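Local coordinates for protein HicB3 antitoxin (Yersinia pestis, PDB 4P78) that probably neutralises the HicA3 toxin by binding it directly, as the antitoxin of a type II toxin-antitoxin pair, at residues Met1-Lys9 with Glu75-Ile84. Sequence-based numbering, arbitrary orientation.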
ATOM      1  N   MET A   1       6.581  -1.896 -14.448  1.00 46.26           N
ATOM      2  CA  MET A   1       5.499  -1.053 -13.959  1.00 42.51           C
ATOM      3  C   MET A   1       5.073  -1.446 -12.540  1.00 44.60           C
ATOM      4  O   MET A   1       4.954  -2.637 -12.221  1.00 37.13           O
ATOM      5  CB  MET A   1       4.306  -1.125 -14.913  1.00 47.26           C
ATOM      6  CG  MET A   1       3.070  -0.399 -14.418  1.00 46.78           C
ATOM      7  SD  MET A   1       1.870  -0.167 -15.734  1.00 56.25           S
ATOM      8  CE  MET A   1       1.914  -1.780 -16.518  1.00 54.81           C
ATOM      9  N   ILE A   2       4.861  -0.436 -11.694  1.00 41.07           N
ATOM     10  CA  ILE A   2       4.435  -0.646 -10.314  1.00 36.64           C
ATOM     11  C   ILE A   2       2.944  -0.925 -10.232  1.00 31.58           C
ATOM     12  O   ILE A   2       2.131  -0.129 -10.694  1.00 33.26           O
ATOM     13  CB  ILE A   2       4.747   0.570  -9.415  1.00 37.78           C
ATOM     14  CG1 ILE A   2       6.243   0.852  -9.382  1.00 42.58           C
ATOM     15  CG2 ILE A   2       4.285   0.307  -7.981  1.00 34.93           C
ATOM     16  CD1 ILE A   2       7.002  -0.188  -8.617  1.00 48.40           C
ATOM     17  N   TYR A   3       2.589  -2.054  -9.624  1.00 30.65           N
ATOM     18  CA  TYR A   3       1.193  -2.391  -9.409  1.00 28.21           C
ATOM     19  C   TYR A   3       0.822  -2.410  -7.938  1.00 24.99           C
ATOM     20  O   TYR A   3       1.613  -2.835  -7.091  1.00 27.21           O
ATOM     21  CB  TYR A   3       0.866  -3.750 -10.032  1.00 33.38           C
ATOM     22  CG  TYR A   3       0.463  -3.667 -11.478  1.00 38.76           C
ATOM     23  CD1 TYR A   3       1.406  -3.771 -12.493  1.00 41.43           C
ATOM     24  CD2 TYR A   3      -0.870  -3.490 -11.833  1.00 39.14           C
ATOM     25  CE1 TYR A   3       1.024  -3.696 -13.823  1.00 40.31           C
ATOM     26  CE2 TYR A   3      -1.253  -3.420 -13.152  1.00 38.96           C
ATOM     27  CZ  TYR A   3      -0.307  -3.524 -14.145  1.00 43.71           C
ATOM     28  OH  TYR A   3      -0.707  -3.450 -15.468  1.00 48.14           O
ATOM     29  N   PRO A   4      -0.398  -1.957  -7.631  1.00 25.71           N
ATOM     30  CA  PRO A   4      -0.932  -2.079  -6.271  1.00 24.26           C
ATOM     31  C   PRO A   4      -1.386  -3.497  -5.998  1.00 24.78           C
ATOM     32  O   PRO A   4      -1.924  -4.142  -6.909  1.00 22.89           O
ATOM     33  CB  PRO A   4      -2.127  -1.135  -6.269  1.00 22.01           C
ATOM     34  CG  PRO A   4      -2.568  -1.088  -7.722  1.00 25.87           C
ATOM     35  CD  PRO A   4      -1.324  -1.261  -8.546  1.00 24.83           C
ATOM     36  N   ILE A   5      -1.160  -3.975  -4.778  1.00 21.33           N
ATOM     37  CA  ILE A   5      -1.784  -5.208  -4.303  1.00 21.03           C
ATOM     38  C   ILE A   5      -2.477  -4.930  -2.975  1.00 20.87           C
ATOM     39  O   ILE A   5      -2.063  -4.043  -2.228  1.00 23.96           O
ATOM     40  CB  ILE A   5      -0.763  -6.361  -4.136  1.00 22.58           C
ATOM     41  CG1 ILE A   5       0.404  -5.934  -3.246  1.00 21.83           C
ATOM     42  CG2 ILE A   5      -0.259  -6.856  -5.515  1.00 22.26           C
ATOM     43  CD1 ILE A   5       1.330  -7.085  -2.860  1.00 23.77           C
ATOM     44  N   PHE A   6      -3.558  -5.652  -2.702  1.00 20.49           N
ATOM     45  CA  PHE A   6      -4.223  -5.589  -1.403  1.00 21.07           C
ATOM     46  C   PHE A   6      -3.828  -6.853  -0.670  1.00 23.59           C
ATOM     47  O   PHE A   6      -4.025  -7.947  -1.202  1.00 22.49           O
ATOM     48  CB  PHE A   6      -5.757  -5.518  -1.529  1.00 21.82           C
ATOM     49  CG  PHE A   6      -6.292  -4.200  -2.007  1.00 18.64           C
ATOM     50  CD1 PHE A   6      -5.449  -3.138  -2.293  1.00 19.51           C
ATOM     51  CD2 PHE A   6      -7.656  -4.019  -2.152  1.00 21.16           C
ATOM     52  CE1 PHE A   6      -5.963  -1.936  -2.725  1.00 22.08           C
ATOM     53  CE2 PHE A   6      -8.173  -2.813  -2.578  1.00 20.46           C
ATOM     54  CZ  PHE A   6      -7.325  -1.774  -2.861  1.00 20.21           C
ATOM     55  N   ILE A   7      -3.255  -6.739   0.530  1.00 23.31           N
ATOM     56  CA  ILE A   7      -2.916  -7.951   1.250  1.00 22.11           C
ATOM     57  C   ILE A   7      -3.494  -8.007   2.664  1.00 27.77           C
ATOM     58  O   ILE A   7      -3.778  -6.987   3.298  1.00 27.56           O
ATOM     59  CB  ILE A   7      -1.389  -8.170   1.323  1.00 23.69           C
ATOM     60  CG1 ILE A   7      -0.720  -7.178   2.252  1.00 28.86           C
ATOM     61  CG2 ILE A   7      -0.761  -8.118  -0.064  1.00 27.46           C
ATOM     62  CD1 ILE A   7       0.758  -7.440   2.404  1.00 33.50           C
ATOM     63  N   PHE A   8      -3.641  -9.238   3.139  1.00 23.83           N
ATOM     64  CA  PHE A   8      -4.355  -9.544   4.365  1.00 25.08           C
ATOM     65  C   PHE A   8      -3.560 -10.572   5.139  1.00 26.43           C
ATOM     66  O   PHE A   8      -2.978 -11.487   4.550  1.00 26.22           O
ATOM     67  CB  PHE A   8      -5.758 -10.075   4.058  1.00 22.07           C
ATOM     68  CG  PHE A   8      -6.564  -9.163   3.203  1.00 27.28           C
ATOM     69  CD1 PHE A   8      -7.415  -8.229   3.773  1.00 26.07           C
ATOM     70  CD2 PHE A   8      -6.458  -9.216   1.820  1.00 23.89           C
ATOM     71  CE1 PHE A   8      -8.159  -7.379   2.974  1.00 25.31           C
ATOM     72  CE2 PHE A   8      -7.191  -8.358   1.030  1.00 21.98           C
ATOM     73  CZ  PHE A   8      -8.041  -7.435   1.613  1.00 22.37           C
ATOM     74  N   LYS A   9      -3.525 -10.421   6.455  1.00 29.44           N
ATOM     75  CA  LYS A   9      -2.788 -11.353   7.307  1.00 32.66           C
ATOM     76  C   LYS A   9      -3.444 -12.737   7.360  1.00 31.26           C
ATOM     77  O   LYS A   9      -4.658 -12.843   7.493  1.00 32.63           O
ATOM     78  CB  LYS A   9      -2.668 -10.783   8.716  1.00 32.76           C
ATOM     79  CG  LYS A   9      -1.243 -10.658   9.198  1.00 39.47           C
ATOM     80  CD  LYS A   9      -0.625 -12.013   9.364  1.00 40.75           C
ATOM     81  CE  LYS A   9       0.895 -11.941   9.380  1.00 40.80           C
ATOM     82  NZ  LYS A   9       1.480 -13.308   9.253  1.00 43.16           N
ATOM     83  N   GLU A  75     -11.547  -5.393   5.876  1.00 40.63           N
ATOM     84  CA  GLU A  75     -11.011  -6.659   6.363  1.00 36.34           C
ATOM     85  C   GLU A  75      -9.569  -6.596   6.844  1.00 38.23           C
ATOM     86  O   GLU A  75      -8.915  -7.633   7.006  1.00 38.00           O
ATOM     87  CB  GLU A  75     -11.138  -7.730   5.269  1.00 37.04           C
ATOM     88  CG  GLU A  75     -12.580  -8.110   4.905  1.00 42.33           C
ATOM     89  CD  GLU A  75     -13.342  -8.767   6.054  1.00 45.78           C
ATOM     90  OE1 GLU A  75     -12.734  -9.050   7.118  1.00 44.26           O
ATOM     91  OE2 GLU A  75     -14.560  -9.001   5.890  1.00 51.42           O
ATOM     92  N   GLY A  76      -9.068  -5.393   7.091  1.00 38.02           N
ATOM     93  CA  GLY A  76      -7.702  -5.267   7.563  1.00 34.13           C
ATOM     94  C   GLY A  76      -6.734  -5.430   6.414  1.00 30.17           C
ATOM     95  O   GLY A  76      -5.703  -6.096   6.535  1.00 31.95           O
ATOM     96  N   GLY A  77      -7.089  -4.839   5.278  1.00 29.97           N
ATOM     97  CA  GLY A  77      -6.240  -4.882   4.107  1.00 29.15           C
ATOM     98  C   GLY A  77      -5.147  -3.827   4.154  1.00 31.14           C
ATOM     99  O   GLY A  77      -5.339  -2.726   4.669  1.00 28.41           O
ATOM    100  N   ILE A  78      -3.994  -4.175   3.599  1.00 27.32           N
ATOM    101  CA  ILE A  78      -2.880  -3.252   3.489  1.00 25.28           C
ATOM    102  C   ILE A  78      -2.526  -3.097   2.015  1.00 25.01           C
ATOM    103  O   ILE A  78      -2.562  -4.070   1.267  1.00 23.25           O
ATOM    104  CB  ILE A  78      -1.680  -3.761   4.306  1.00 29.12           C
ATOM    105  CG1 ILE A  78      -2.095  -3.874   5.777  1.00 28.26           C
ATOM    106  CG2 ILE A  78      -0.474  -2.828   4.159  1.00 28.83           C
ATOM    107  CD1 ILE A  78      -1.309  -4.901   6.557  1.00 36.44           C
ATOM    108  N   LEU A  79      -2.227  -1.869   1.594  1.00 25.01           N
ATOM    109  CA  LEU A  79      -1.735  -1.610   0.239  1.00 22.08           C
ATOM    110  C   LEU A  79      -0.232  -1.868   0.114  1.00 24.47           C
ATOM    111  O   LEU A  79       0.573  -1.363   0.908  1.00 22.58           O
ATOM    112  CB  LEU A  79      -2.032  -0.168  -0.172  1.00 21.35           C
ATOM    113  CG  LEU A  79      -1.424   0.353  -1.483  1.00 20.50           C
ATOM    114  CD1 LEU A  79      -2.007  -0.379  -2.705  1.00 21.13           C
ATOM    115  CD2 LEU A  79      -1.652   1.860  -1.588  1.00 22.52           C
ATOM    116  N   GLY A  80       0.143  -2.651  -0.887  1.00 21.51           N
ATOM    117  CA  GLY A  80       1.540  -2.881  -1.198  1.00 23.93           C
ATOM    118  C   GLY A  80       1.814  -2.579  -2.659  1.00 22.75           C
ATOM    119  O   GLY A  80       0.907  -2.233  -3.405  1.00 24.52           O
ATOM    120  N   PHE A  81       3.068  -2.736  -3.070  1.00 24.61           N
ATOM    121  CA  PHE A  81       3.494  -2.414  -4.421  1.00 24.14           C
ATOM    122  C   PHE A  81       4.389  -3.516  -4.939  1.00 28.44           C
ATOM    123  O   PHE A  81       5.312  -3.951  -4.245  1.00 30.16           O
ATOM    124  CB  PHE A  81       4.239  -1.066  -4.454  1.00 26.49           C
ATOM    125  CG  PHE A  81       3.569   0.003  -3.649  1.00 26.74           C
ATOM    126  CD1 PHE A  81       3.841   0.142  -2.295  1.00 24.48           C
ATOM    127  CD2 PHE A  81       2.637   0.850  -4.234  1.00 27.26           C
ATOM    128  CE1 PHE A  81       3.201   1.110  -1.537  1.00 24.58           C
ATOM    129  CE2 PHE A  81       1.994   1.828  -3.485  1.00 23.27           C
ATOM    130  CZ  PHE A  81       2.274   1.962  -2.140  1.00 26.31           C
ATOM    131  N   VAL A  82       4.108  -3.980  -6.154  1.00 25.99           N
ATOM    132  CA  VAL A  82       4.988  -4.929  -6.828  1.00 31.85           C
ATOM    133  C   VAL A  82       5.396  -4.385  -8.196  1.00 31.86           C
ATOM    134  O   VAL A  82       4.566  -3.848  -8.937  1.00 32.83           O
ATOM    135  CB  VAL A  82       4.332  -6.340  -7.015  1.00 32.50           C
ATOM    136  CG1 VAL A  82       4.399  -7.143  -5.743  1.00 37.69           C
ATOM    137  CG2 VAL A  82       2.899  -6.221  -7.500  1.00 32.82           C
ATOM    138  N   GLU A  83       6.681  -4.516  -8.506  1.00 30.99           N
ATOM    139  CA  GLU A  83       7.212  -4.222  -9.829  1.00 36.34           C
ATOM    140  C   GLU A  83       6.954  -5.426 -10.719  1.00 39.53           C
ATOM    141  O   GLU A  83       7.310  -6.549 -10.367  1.00 39.34           O
ATOM    142  CB  GLU A  83       8.716  -3.917  -9.781  1.00 40.74           C
ATOM    143  CG  GLU A  83       9.116  -2.491 -10.176  1.00 51.58           C
ATOM    144  CD  GLU A  83       8.885  -2.171 -11.654  1.00 56.15           C
ATOM    145  OE1 GLU A  83       8.694  -3.112 -12.459  1.00 60.51           O
ATOM    146  OE2 GLU A  83       8.899  -0.969 -12.014  1.00 57.29           O
ATOM    147  N   ILE A  84       6.305  -5.180 -11.852  1.00 41.35           N
ATOM    148  CA  ILE A  84       6.000  -6.213 -12.831  1.00 43.86           C
ATOM    149  C   ILE A  84       6.450  -5.732 -14.205  1.00 48.30           C
ATOM    150  O   ILE A  84       6.101  -4.626 -14.621  1.00 43.69           O
ATOM    151  CB  ILE A  84       4.495  -6.546 -12.850  1.00 43.08           C
ATOM    152  CG1 ILE A  84       4.106  -7.301 -11.581  1.00 39.05           C
ATOM    153  CG2 ILE A  84       4.137  -7.377 -14.078  1.00 46.30           C
ATOM    154  CD1 ILE A  84       2.636  -7.394 -11.379  1.00 38.43           C
TER
HETATM  155  O   HOH W   1      -5.030  -8.513   7.884  1.00 29.67           O
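Strands 2-9 and 78-83 are antiparallel neighbours in the four-stranded sheet of the HicB-like domain. They are its first and last strands in sequence; 2-9 lies inside the sheet, and 78-83 is at its edge within this chain. Y3 pairs with V82, I5 with G80 and I7 with I78, each through two backbone hydrogen bonds. The straightest runs from Y3 N to V82 O (2.8 Å, 174° at the hydrogen). I5 N instead meets G80 O from well above the carbonyl plane. The terminal M1 N is gripped twice, by I84 O at 2.8 Å and by a salt bridge to E83 OE1 at 3.1 Å, met from above the carboxylate plane. I5, I7 and V82 share the sheet face covered by helix 31-52. I5 CG1 sits between its backbone N and carbonyl carbon (chi1 54°), over the G80 peptide; I5 CG2 meets V82 CG2 at 3.8 Å. On the other face, L79 CD1 reaches P4 CB at 3.6 Å and approaches the edge of the F6 ring. F81 packs there on I2 and on F81 of the second antitoxin subunit; L79 also makes backbone hydrogen bonds to that subunit. E75 OE2 forms a salt bridge with R55 of the HicA3 chain. One water accepts from K9 N and donates to G76 O. The F8 ring presses on glycine backbone, with CE1 3.3 Å from G77 CA, and turns its edge to E75 O, 3.6 Å from CD1.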